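Local coordinates for DNA fragmentation factor 40 KDA subunit (PDB 1V0D), which cuts DNA in cells undergoing apoptosis, acting as a caspase-activated nuclease that also brings about chromatin condensation, at residues L190-L193 / G194-Q198; W287-F290 / Y291-F295; G169-R172 / E173-Y177. One frame throughout, in Å; residues are numbered along the deposited sequence.

Interaction 1 of 3, residues L190-L193 / G194-Q198; sequences LRVL and GSMCQ
Successive turns of one helix meet here, with R191, V192 and L193 handing their carbonyls to S195, M196 and C197. The middle bond is the straightest: M196 N reaches V192 O at 3.1 Å with an angle of 168° at the hydrogen, nearly along the C=O axis. C197 N to L193 O is weak at 3.4 Å, and G194 N divides itself between two weak bonds, to L190 O and R191 O.

R191 O has more to hold. S195 N donates to it at 3.2 Å, and S195 OG does so as well, also at 3.2 Å, the two arriving from opposite faces of the carbonyl plane. The hydroxyl can fold back this way because chi1 of -47° keeps OG beside its own backbone N. This is a serine returning its side-chain proton to the carbonyl one turn earlier, a familiar habit of hydroxyl residues within helices. The arginine chain, bent at chi2, curls forward until NH1 lies 3.0 Å from S195 OG, the guanidinium standing obliquely to it. Without the hydroxyl, as with an alanine here, R191 O would probably be left with S195 N and the weak bond from G194 N, and the polar atom near NH1 would go too.

Helix 186-202 packs against two others, and its sides divide accordingly: R191, V192, S195 and M196 touch W287 of helix 287-295, while L193 and C197 lean on helix 155-175. On the first side M196 bends at chi3 (-77°), carrying CE back over the preceding turn, 3.8 Å from V192 CG1 and 3.4 Å from L193 CA; the valine and methionine side chains cross obliquely. On the second side C197 comes close to a bound lead ion.

Interaction 2 of 3, residues W287-F290 / Y291-F295; sequences WEYF and YSLLF
One face of the Y289 ring carries the L293 methyl CD2, a CH-pi contact with the carbon 3.6 Å from the ring centroid and 24° off the normal. The methyl is displaced toward the phenol end, near CZ. With CG anti to the backbone N (chi1 173°), the tyrosine ring swings out beside the helix, and L293, one turn on, reaches back to cover its face. W287 is approached differently. Its edge meets the next turn, Y291 CB lying near the indole plane and 4.3 Å from CE3, while E288 folds its carboxyl carbon CD over the centre of one indole face, 3.3 Å above the plane. Further along, L294 CB sits 3.7 Å above the centre of the F295 ring.

Beneath these rings runs regular alpha-helical bonding. S292 N donates to E288 O at 3.0 Å, nearly straight at 168°, and L294 N donates to F290 O at 2.8 Å. L294 CD1 comes back toward F290 CB at 4.2 Å. The polar ends are used elsewhere: Y289 OH bonds to D318 N, S292 OG to E298, and E288 makes a salt bridge with R324, which also touches the indole.

The helix belongs to the nuclease domain, whose family is placed in the His-Me finger clan. W287 and Y291 pack on helix 186-202, F290, L293 and L294 on helix 267-281, and L294 and F295 on helix 155-175, while L294 O accepts a hydrogen bond from H263, which follows the magnesium ligand D262 on strand 260-263, antiparallel to 300-303.

Interaction 3 of 3, residues G169-R172 / E173-Y177; sequences GYLR and EVSAY
V174 and Y170 make the close-packed part of this turn, where V174 N donates to Y170 O at 3.1 Å and the methyl CG2 leans over the same carbonyl. L171 CD2 follows loosely, 4.5 Å from V174 CB. V174 is buried against L294, and L171 packs on F295, C197 and L200, joining helix 155-175 to two other helices of the nuclease domain.

The other side, around R172, is exposed. Its chain is bent at chi3 and turns back along the helix, so that G169 CA lies 3.3 Å from the guanidinium plane, over one face and toward its rim. R172 NH1 stays 6.5 Å from E173 OE2, too far to pair. R172 O meanwhile takes A176 N at 3.0 Å and nearly straight (165°), close to where the helix gives way to a turn.

E173 stands between these two regimes. Its N donates to G169 O at 3.0 Å, and its side chain, extended beyond CG, runs alongside Y170 in the same direction. OE2 arrives in the plane of the tyrosine ring, 3.8 Å from CD1, with carboxylate and ring planes 70° apart. H263 meets the same ring edge-to-face. An anionic oxygen at a CH rim, answered by K267, is likely to be favourable electrostatically, and the salt bridge to that lysine joins helix 155-175 to helix 267-281.

Overall arrangement
The three contacts form a triangle: interaction 1 is about 11 Å from each of the others, centre to centre, while interactions 2 and 3 are about 13 Å apart and still touch. W287 receives V192 CG1 at 3.6 Å from its CB; L193 CD2 meets L171 CD2 at 3.9 Å; L294 CD2 meets V174 CG2 at 4.0 Å. Three helices therefore pack pairwise around a shared core. A lead ion lies by the 1-3 seam, about 3 Å from the C197 side chain and 5 Å from that of L171. The magnesium held by D262 and H308 is about 7 Å from the Y170 side chain, and H263, next to D262, contacts both Y170 and L294 O.

Interaction 1 of 3, residues L190-L193 / G194-Q198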
ATOM      1  N   LEU A 190     -17.293   7.405 -27.228  1.00 67.41           N
ATOM      2  CA  LEU A 190     -18.145   7.933 -26.165  1.00 67.57           C
ATOM      3  C   LEU A 190     -19.475   7.193 -26.115  1.00 67.12           C
ATOM      4  O   LEU A 190     -20.042   6.986 -25.042  1.00 66.32           O
ATOM      5  CB  LEU A 190     -18.374   9.432 -26.365  1.00 67.29           C
ATOM      6  CG  LEU A 190     -17.080  10.256 -26.328  1.00 68.36           C
ATOM      7  CD1 LEU A 190     -17.371  11.703 -26.702  1.00 67.74           C
ATOM      8  CD2 LEU A 190     -16.439  10.158 -24.951  1.00 65.80           C
ATOM      9  N   ARG A 191     -19.970   6.794 -27.280  1.00 67.98           N
ATOM     10  CA  ARG A 191     -21.216   6.047 -27.344  1.00 70.10           C
ATOM     11  C   ARG A 191     -21.010   4.704 -26.635  1.00 70.25           C
ATOM     12  O   ARG A 191     -21.841   4.292 -25.819  1.00 71.02           O
ATOM     13  CB  ARG A 191     -21.624   5.802 -28.802  1.00 72.22           C
ATOM     14  CG  ARG A 191     -22.764   4.801 -28.956  1.00 75.89           C
ATOM     15  CD  ARG A 191     -22.481   3.812 -30.086  1.00 79.52           C
ATOM     16  NE  ARG A 191     -23.147   2.520 -29.898  1.00 81.93           N
ATOM     17  CZ  ARG A 191     -22.947   1.710 -28.858  1.00 83.48           C
ATOM     18  NH1 ARG A 191     -22.097   2.049 -27.893  1.00 84.06           N
ATOM     19  NH2 ARG A 191     -23.592   0.550 -28.782  1.00 83.17           N
ATOM     20  N   VAL A 192     -19.902   4.033 -26.955  1.00 69.03           N
ATOM     21  CA  VAL A 192     -19.560   2.738 -26.361  1.00 67.60           C
ATOM     22  C   VAL A 192     -19.303   2.920 -24.872  1.00 67.60           C
ATOM     23  O   VAL A 192     -19.846   2.190 -24.040  1.00 67.75           O
ATOM     24  CB  VAL A 192     -18.285   2.122 -27.021  1.00 67.30           C
ATOM     25  CG1 VAL A 192     -17.824   0.896 -26.252  1.00 66.19           C
ATOM     26  CG2 VAL A 192     -18.576   1.730 -28.458  1.00 66.62           C
ATOM     27  N   LEU A 193     -18.476   3.904 -24.543  1.00 67.02           N
ATOM     28  CA  LEU A 193     -18.145   4.184 -23.157  1.00 67.21           C
ATOM     29  C   LEU A 193     -19.407   4.495 -22.355  1.00 67.22           C
ATOM     30  O   LEU A 193     -19.433   4.342 -21.133  1.00 67.90           O
ATOM     31  CB  LEU A 193     -17.162   5.349 -23.088  1.00 67.80           C
ATOM     32  CG  LEU A 193     -16.484   5.543 -21.735  1.00 69.64           C
ATOM     33  CD1 LEU A 193     -15.100   6.157 -21.932  1.00 71.41           C
ATOM     34  CD2 LEU A 193     -17.364   6.405 -20.847  1.00 70.01           C
ATOM     35  N   GLY A 194     -20.456   4.929 -23.046  1.00 66.72           N
ATOM     36  CA  GLY A 194     -21.704   5.223 -22.367  1.00 65.32           C
ATOM     37  C   GLY A 194     -22.398   3.927 -21.997  1.00 64.28           C
ATOM     38  O   GLY A 194     -22.852   3.762 -20.867  1.00 64.67           O
ATOM     39  N   SER A 195     -22.471   3.005 -22.956  1.00 63.35           N
ATOM     40  CA  SER A 195     -23.097   1.697 -22.755  1.00 63.02           C
ATOM     41  C   SER A 195     -22.485   0.971 -21.560  1.00 63.51           C
ATOM     42  O   SER A 195     -23.198   0.440 -20.702  1.00 63.61           O
ATOM     43  CB  SER A 195     -22.905   0.824 -23.992  1.00 61.45           C
ATOM     44  OG  SER A 195     -23.224   1.533 -25.172  1.00 62.12           O
ATOM     45  N   MET A 196     -21.157   0.937 -21.519  1.00 62.82           N
ATOM     46  CA  MET A 196     -20.462   0.272 -20.435  1.00 62.02           C
ATOM     47  C   MET A 196     -20.874   0.885 -19.109  1.00 61.86           C
ATOM     48  O   MET A 196     -21.020   0.182 -18.113  1.00 61.92           O
ATOM     49  CB  MET A 196     -18.946   0.385 -20.615  1.00 61.46           C
ATOM     50  CG  MET A 196     -18.376  -0.473 -21.746  1.00 62.47           C
ATOM     51  SD  MET A 196     -16.569  -0.309 -21.908  1.00 60.64           S
ATOM     52  CE  MET A 196     -16.467   1.259 -22.726  1.00 62.31           C
ATOM     53  N   CYS A 197     -21.078   2.194 -19.092  1.00 62.20           N
ATOM     54  CA  CYS A 197     -21.467   2.852 -17.858  1.00 63.30           C
ATOM     55  C   CYS A 197     -22.878   2.489 -17.397  1.00 62.77           C
ATOM     56  O   CYS A 197     -23.134   2.340 -16.196  1.00 61.95           O
ATOM     57  CB  CYS A 197     -21.375   4.352 -18.009  1.00 65.42           C
ATOM     58  SG  CYS A 197     -22.229   5.154 -16.654  1.00 75.83           S
ATOM     59  N   GLN A 198     -23.800   2.370 -18.343  1.00 62.04           N
ATOM     60  CA  GLN A 198     -25.163   1.998 -17.993  1.00 62.26           C
ATOM     61  C   GLN A 198     -25.093   0.635 -17.305  1.00 61.24           C
ATOM     62  O   GLN A 198     -25.578   0.466 -16.186  1.00 61.47           O
ATOM     63  CB  GLN A 198     -26.040   1.924 -19.253  1.00 62.61           C
TER

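Interaction 2 of 3, residues W287-F290 / Y291-F295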
ATOM      1  N   TRP A 287     -18.392  -4.609 -27.694  1.00 53.03           N
ATOM      2  CA  TRP A 287     -18.031  -3.914 -26.462  1.00 54.26           C
ATOM      3  C   TRP A 287     -18.251  -4.697 -25.170  1.00 53.76           C
ATOM      4  O   TRP A 287     -17.576  -4.447 -24.172  1.00 54.51           O
ATOM      5  CB  TRP A 287     -18.737  -2.547 -26.384  1.00 56.38           C
ATOM      6  CG  TRP A 287     -20.215  -2.585 -26.171  1.00 57.51           C
ATOM      7  CD1 TRP A 287     -21.184  -2.404 -27.113  1.00 57.95           C
ATOM      8  CD2 TRP A 287     -20.897  -2.814 -24.931  1.00 59.09           C
ATOM      9  NE1 TRP A 287     -22.432  -2.508 -26.541  1.00 58.01           N
ATOM     10  CE2 TRP A 287     -22.285  -2.759 -25.201  1.00 59.62           C
ATOM     11  CE3 TRP A 287     -20.471  -3.060 -23.616  1.00 60.45           C
ATOM     12  CZ2 TRP A 287     -23.256  -2.941 -24.201  1.00 59.91           C
ATOM     13  CZ3 TRP A 287     -21.440  -3.244 -22.619  1.00 61.39           C
ATOM     14  CH2 TRP A 287     -22.814  -3.183 -22.921  1.00 60.39           C
ATOM     15  N   GLU A 288     -19.173  -5.652 -25.174  1.00 53.92           N
ATOM     16  CA  GLU A 288     -19.404  -6.439 -23.961  1.00 52.97           C
ATOM     17  C   GLU A 288     -18.124  -7.177 -23.556  1.00 50.80           C
ATOM     18  O   GLU A 288     -17.862  -7.390 -22.367  1.00 49.15           O
ATOM     19  CB  GLU A 288     -20.536  -7.456 -24.173  1.00 54.69           C
ATOM     20  CG  GLU A 288     -21.941  -6.865 -24.157  1.00 58.81           C
ATOM     21  CD  GLU A 288     -22.261  -6.055 -25.406  1.00 63.12           C
ATOM     22  OE1 GLU A 288     -21.403  -5.993 -26.322  1.00 65.49           O
ATOM     23  OE2 GLU A 288     -23.377  -5.488 -25.477  1.00 62.75           O
ATOM     24  N   TYR A 289     -17.336  -7.570 -24.556  1.00 49.14           N
ATOM     25  CA  TYR A 289     -16.086  -8.289 -24.318  1.00 45.69           C
ATOM     26  C   TYR A 289     -15.119  -7.414 -23.527  1.00 44.43           C
ATOM     27  O   TYR A 289     -14.547  -7.868 -22.524  1.00 44.15           O
ATOM     28  CB  TYR A 289     -15.454  -8.723 -25.655  1.00 43.39           C
ATOM     29  CG  TYR A 289     -14.077  -9.337 -25.504  1.00 40.98           C
ATOM     30  CD1 TYR A 289     -13.854 -10.369 -24.599  1.00 40.73           C
ATOM     31  CD2 TYR A 289     -12.988  -8.854 -26.233  1.00 39.02           C
ATOM     32  CE1 TYR A 289     -12.580 -10.901 -24.412  1.00 41.00           C
ATOM     33  CE2 TYR A 289     -11.707  -9.382 -26.059  1.00 37.93           C
ATOM     34  CZ  TYR A 289     -11.505 -10.402 -25.143  1.00 41.15           C
ATOM     35  OH  TYR A 289     -10.232 -10.907 -24.915  1.00 39.27           O
ATOM     36  N   PHE A 290     -14.953  -6.170 -23.984  1.00 42.95           N
ATOM     37  CA  PHE A 290     -14.074  -5.201 -23.339  1.00 43.67           C
ATOM     38  C   PHE A 290     -14.584  -4.874 -21.942  1.00 46.13           C
ATOM     39  O   PHE A 290     -13.805  -4.598 -21.021  1.00 47.24           O
ATOM     40  CB  PHE A 290     -13.984  -3.931 -24.177  1.00 42.16           C
ATOM     41  CG  PHE A 290     -13.265  -4.125 -25.473  1.00 42.69           C
ATOM     42  CD1 PHE A 290     -13.965  -4.416 -26.638  1.00 42.50           C
ATOM     43  CD2 PHE A 290     -11.871  -4.100 -25.517  1.00 42.53           C
ATOM     44  CE1 PHE A 290     -13.283  -4.689 -27.838  1.00 42.70           C
ATOM     45  CE2 PHE A 290     -11.180  -4.372 -26.710  1.00 42.96           C
ATOM     46  CZ  PHE A 290     -11.889  -4.668 -27.871  1.00 41.83           C
ATOM     47  N   TYR A 291     -15.900  -4.908 -21.784  1.00 46.83           N
ATOM     48  CA  TYR A 291     -16.499  -4.660 -20.488  1.00 48.31           C
ATOM     49  C   TYR A 291     -15.946  -5.731 -19.539  1.00 48.48           C
ATOM     50  O   TYR A 291     -15.384  -5.419 -18.490  1.00 50.36           O
ATOM     51  CB  TYR A 291     -18.018  -4.771 -20.595  1.00 49.49           C
ATOM     52  CG  TYR A 291     -18.731  -4.651 -19.279  1.00 50.43           C
ATOM     53  CD1 TYR A 291     -18.952  -3.406 -18.695  1.00 52.07           C
ATOM     54  CD2 TYR A 291     -19.177  -5.788 -18.607  1.00 51.30           C
ATOM     55  CE1 TYR A 291     -19.611  -3.296 -17.466  1.00 53.28           C
ATOM     56  CE2 TYR A 291     -19.829  -5.692 -17.386  1.00 53.19           C
ATOM     57  CZ  TYR A 291     -20.044  -4.443 -16.821  1.00 54.02           C
ATOM     58  OH  TYR A 291     -20.692  -4.349 -15.611  1.00 56.04           O
ATOM     59  N   SER A 292     -16.101  -6.993 -19.917  1.00 47.78           N
ATOM     60  CA  SER A 292     -15.598  -8.098 -19.110  1.00 49.06           C
ATOM     61  C   SER A 292     -14.177  -7.830 -18.679  1.00 48.97           C
ATOM     62  O   SER A 292     -13.836  -7.898 -17.496  1.00 49.04           O
ATOM     63  CB  SER A 292     -15.594  -9.383 -19.921  1.00 50.54           C
ATOM     64  OG  SER A 292     -16.907  -9.717 -20.321  1.00 59.03           O
ATOM     65  N   LEU A 293     -13.347  -7.535 -19.672  1.00 48.11           N
ATOM     66  CA  LEU A 293     -11.933  -7.274 -19.455  1.00 46.80           C
ATOM     67  C   LEU A 293     -11.663  -6.123 -18.507  1.00 46.29           C
ATOM     68  O   LEU A 293     -10.808  -6.220 -17.625  1.00 45.77           O
ATOM     69  CB  LEU A 293     -11.242  -6.994 -20.802  1.00 45.78           C
ATOM     70  CG  LEU A 293     -10.596  -8.154 -21.591  1.00 45.03           C
ATOM     71  CD1 LEU A 293     -11.181  -9.500 -21.192  1.00 44.09           C
ATOM     72  CD2 LEU A 293     -10.778  -7.911 -23.073  1.00 40.88           C
ATOM     73  N   LEU A 294     -12.407  -5.039 -18.680  1.00 45.60           N
ATOM     74  CA  LEU A 294     -12.193  -3.840 -17.882  1.00 43.21           C
ATOM     75  C   LEU A 294     -12.775  -3.811 -16.480  1.00 43.70           C
ATOM     76  O   LEU A 294     -12.160  -3.246 -15.585  1.00 44.55           O
ATOM     77  CB  LEU A 294     -12.699  -2.617 -18.669  1.00 40.66           C
ATOM     78  CG  LEU A 294     -12.001  -2.319 -20.004  1.00 38.70           C
ATOM     79  CD1 LEU A 294     -12.879  -1.534 -20.933  1.00 39.17           C
ATOM     80  CD2 LEU A 294     -10.738  -1.561 -19.742  1.00 39.41           C
ATOM     81  N   PHE A 295     -13.928  -4.437 -16.260  1.00 44.67           N
ATOM     82  CA  PHE A 295     -14.560  -4.331 -14.939  1.00 44.60           C
ATOM     83  C   PHE A 295     -15.021  -5.587 -14.226  1.00 45.22           C
ATOM     84  O   PHE A 295     -15.580  -5.486 -13.138  1.00 45.50           O
ATOM     85  CB  PHE A 295     -15.789  -3.414 -15.035  1.00 42.83           C
ATOM     86  CG  PHE A 295     -15.598  -2.209 -15.923  1.00 41.48           C
ATOM     87  CD1 PHE A 295     -16.249  -2.131 -17.152  1.00 40.92           C
ATOM     88  CD2 PHE A 295     -14.788  -1.139 -15.517  1.00 41.20           C
ATOM     89  CE1 PHE A 295     -16.102  -0.999 -17.971  1.00 42.07           C
ATOM     90  CE2 PHE A 295     -14.630  -0.008 -16.321  1.00 39.83           C
ATOM     91  CZ  PHE A 295     -15.289   0.066 -17.552  1.00 41.09           C
TER

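Interaction 3 of 3, residues G169-R172 / E173-Y177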
ATOM      1  N   GLY A 169     -13.136   3.974 -10.673  1.00 52.24           N
ATOM      2  CA  GLY A 169     -11.847   4.547 -11.006  1.00 51.55           C
ATOM      3  C   GLY A 169     -11.388   4.012 -12.348  1.00 52.21           C
ATOM      4  O   GLY A 169     -10.836   4.746 -13.162  1.00 53.78           O
ATOM      5  N   TYR A 170     -11.613   2.724 -12.589  1.00 50.87           N
ATOM      6  CA  TYR A 170     -11.231   2.136 -13.862  1.00 49.99           C
ATOM      7  C   TYR A 170     -12.084   2.775 -14.978  1.00 52.81           C
ATOM      8  O   TYR A 170     -11.579   3.016 -16.082  1.00 53.27           O
ATOM      9  CB  TYR A 170     -11.414   0.604 -13.854  1.00 45.57           C
ATOM     10  CG  TYR A 170     -10.646  -0.134 -12.767  1.00 43.12           C
ATOM     11  CD1 TYR A 170      -9.432   0.363 -12.276  1.00 42.93           C
ATOM     12  CD2 TYR A 170     -11.116  -1.340 -12.242  1.00 41.14           C
ATOM     13  CE1 TYR A 170      -8.717  -0.314 -11.300  1.00 41.00           C
ATOM     14  CE2 TYR A 170     -10.392  -2.028 -11.252  1.00 39.28           C
ATOM     15  CZ  TYR A 170      -9.200  -1.501 -10.794  1.00 41.21           C
ATOM     16  OH  TYR A 170      -8.477  -2.141  -9.818  1.00 44.04           O
ATOM     17  N   LEU A 171     -13.357   3.074 -14.706  1.00 54.87           N
ATOM     18  CA  LEU A 171     -14.190   3.691 -15.739  1.00 57.34           C
ATOM     19  C   LEU A 171     -13.675   5.086 -16.080  1.00 59.63           C
ATOM     20  O   LEU A 171     -13.679   5.493 -17.250  1.00 61.05           O
ATOM     21  CB  LEU A 171     -15.645   3.821 -15.308  1.00 56.31           C
ATOM     22  CG  LEU A 171     -16.646   3.668 -16.468  1.00 55.98           C
ATOM     23  CD1 LEU A 171     -17.964   4.302 -16.063  1.00 54.08           C
ATOM     24  CD2 LEU A 171     -16.142   4.327 -17.749  1.00 55.00           C
ATOM     25  N   ARG A 172     -13.248   5.835 -15.066  1.00 62.19           N
ATOM     26  CA  ARG A 172     -12.725   7.171 -15.317  1.00 64.05           C
ATOM     27  C   ARG A 172     -11.515   7.027 -16.218  1.00 64.15           C
ATOM     28  O   ARG A 172     -11.488   7.585 -17.316  1.00 65.08           O
ATOM     29  CB  ARG A 172     -12.331   7.860 -14.009  1.00 66.94           C
ATOM     30  CG  ARG A 172     -13.509   8.202 -13.093  1.00 69.96           C
ATOM     31  CD  ARG A 172     -13.049   8.911 -11.827  1.00 71.95           C
ATOM     32  NE  ARG A 172     -13.553   8.258 -10.618  1.00 74.23           N
ATOM     33  CZ  ARG A 172     -12.776   7.665  -9.710  1.00 76.15           C
ATOM     34  NH1 ARG A 172     -11.449   7.644  -9.872  1.00 74.81           N
ATOM     35  NH2 ARG A 172     -13.326   7.085  -8.643  1.00 75.36           N
ATOM     36  N   GLU A 173     -10.529   6.256 -15.767  1.00 63.60           N
ATOM     37  CA  GLU A 173      -9.321   6.037 -16.551  1.00 64.44           C
ATOM     38  C   GLU A 173      -9.634   5.739 -18.011  1.00 63.57           C
ATOM     39  O   GLU A 173      -8.892   6.142 -18.898  1.00 64.30           O
ATOM     40  CB  GLU A 173      -8.499   4.895 -15.955  1.00 66.78           C
ATOM     41  CG  GLU A 173      -7.956   5.178 -14.558  1.00 70.80           C
ATOM     42  CD  GLU A 173      -7.116   4.024 -14.007  1.00 75.38           C
ATOM     43  OE1 GLU A 173      -6.162   3.594 -14.705  1.00 78.91           O
ATOM     44  OE2 GLU A 173      -7.408   3.548 -12.880  1.00 76.16           O
ATOM     45  N   VAL A 174     -10.741   5.050 -18.262  1.00 63.20           N
ATOM     46  CA  VAL A 174     -11.118   4.725 -19.630  1.00 63.71           C
ATOM     47  C   VAL A 174     -11.623   5.940 -20.420  1.00 65.68           C
ATOM     48  O   VAL A 174     -11.350   6.048 -21.618  1.00 66.97           O
ATOM     49  CB  VAL A 174     -12.173   3.598 -19.664  1.00 62.25           C
ATOM     50  CG1 VAL A 174     -12.592   3.320 -21.097  1.00 60.30           C
ATOM     51  CG2 VAL A 174     -11.590   2.332 -19.034  1.00 60.92           C
ATOM     52  N   SER A 175     -12.352   6.849 -19.765  1.00 66.53           N
ATOM     53  CA  SER A 175     -12.842   8.061 -20.436  1.00 66.53           C
ATOM     54  C   SER A 175     -11.662   8.957 -20.785  1.00 66.55           C
ATOM     55  O   SER A 175     -11.507   9.399 -21.926  1.00 65.78           O
ATOM     56  CB  SER A 175     -13.797   8.838 -19.537  1.00 66.08           C
ATOM     57  OG  SER A 175     -15.068   8.222 -19.516  1.00 69.17           O
ATOM     58  N   ALA A 176     -10.831   9.214 -19.784  1.00 66.29           N
ATOM     59  CA  ALA A 176      -9.647  10.037 -19.953  1.00 67.36           C
ATOM     60  C   ALA A 176      -8.887   9.720 -21.251  1.00 68.84           C
ATOM     61  O   ALA A 176      -8.064  10.516 -21.711  1.00 70.60           O
ATOM     62  CB  ALA A 176      -8.726   9.843 -18.754  1.00 66.56           C
ATOM     63  N   TYR A 177      -9.161   8.562 -21.844  1.00 68.66           N
ATOM     64  CA  TYR A 177      -8.469   8.158 -23.060  1.00 67.97           C
ATOM     65  C   TYR A 177      -9.137   8.642 -24.344  1.00 69.08           C
ATOM     66  O   TYR A 177      -8.509   8.654 -25.404  1.00 69.94           O
ATOM     67  CB  TYR A 177      -8.346   6.634 -23.099  1.00 65.96           C
ATOM     68  CG  TYR A 177      -7.312   6.113 -24.079  1.00 64.26           C
ATOM     69  CD1 TYR A 177      -5.951   6.177 -23.784  1.00 62.86           C
ATOM     70  CD2 TYR A 177      -7.698   5.533 -25.292  1.00 62.29           C
ATOM     71  CE1 TYR A 177      -4.993   5.669 -24.665  1.00 61.08           C
ATOM     72  CE2 TYR A 177      -6.752   5.024 -26.182  1.00 60.72           C
ATOM     73  CZ  TYR A 177      -5.399   5.092 -25.862  1.00 61.56           C
ATOM     74  OH  TYR A 177      -4.451   4.565 -26.723  1.00 59.28           O
TER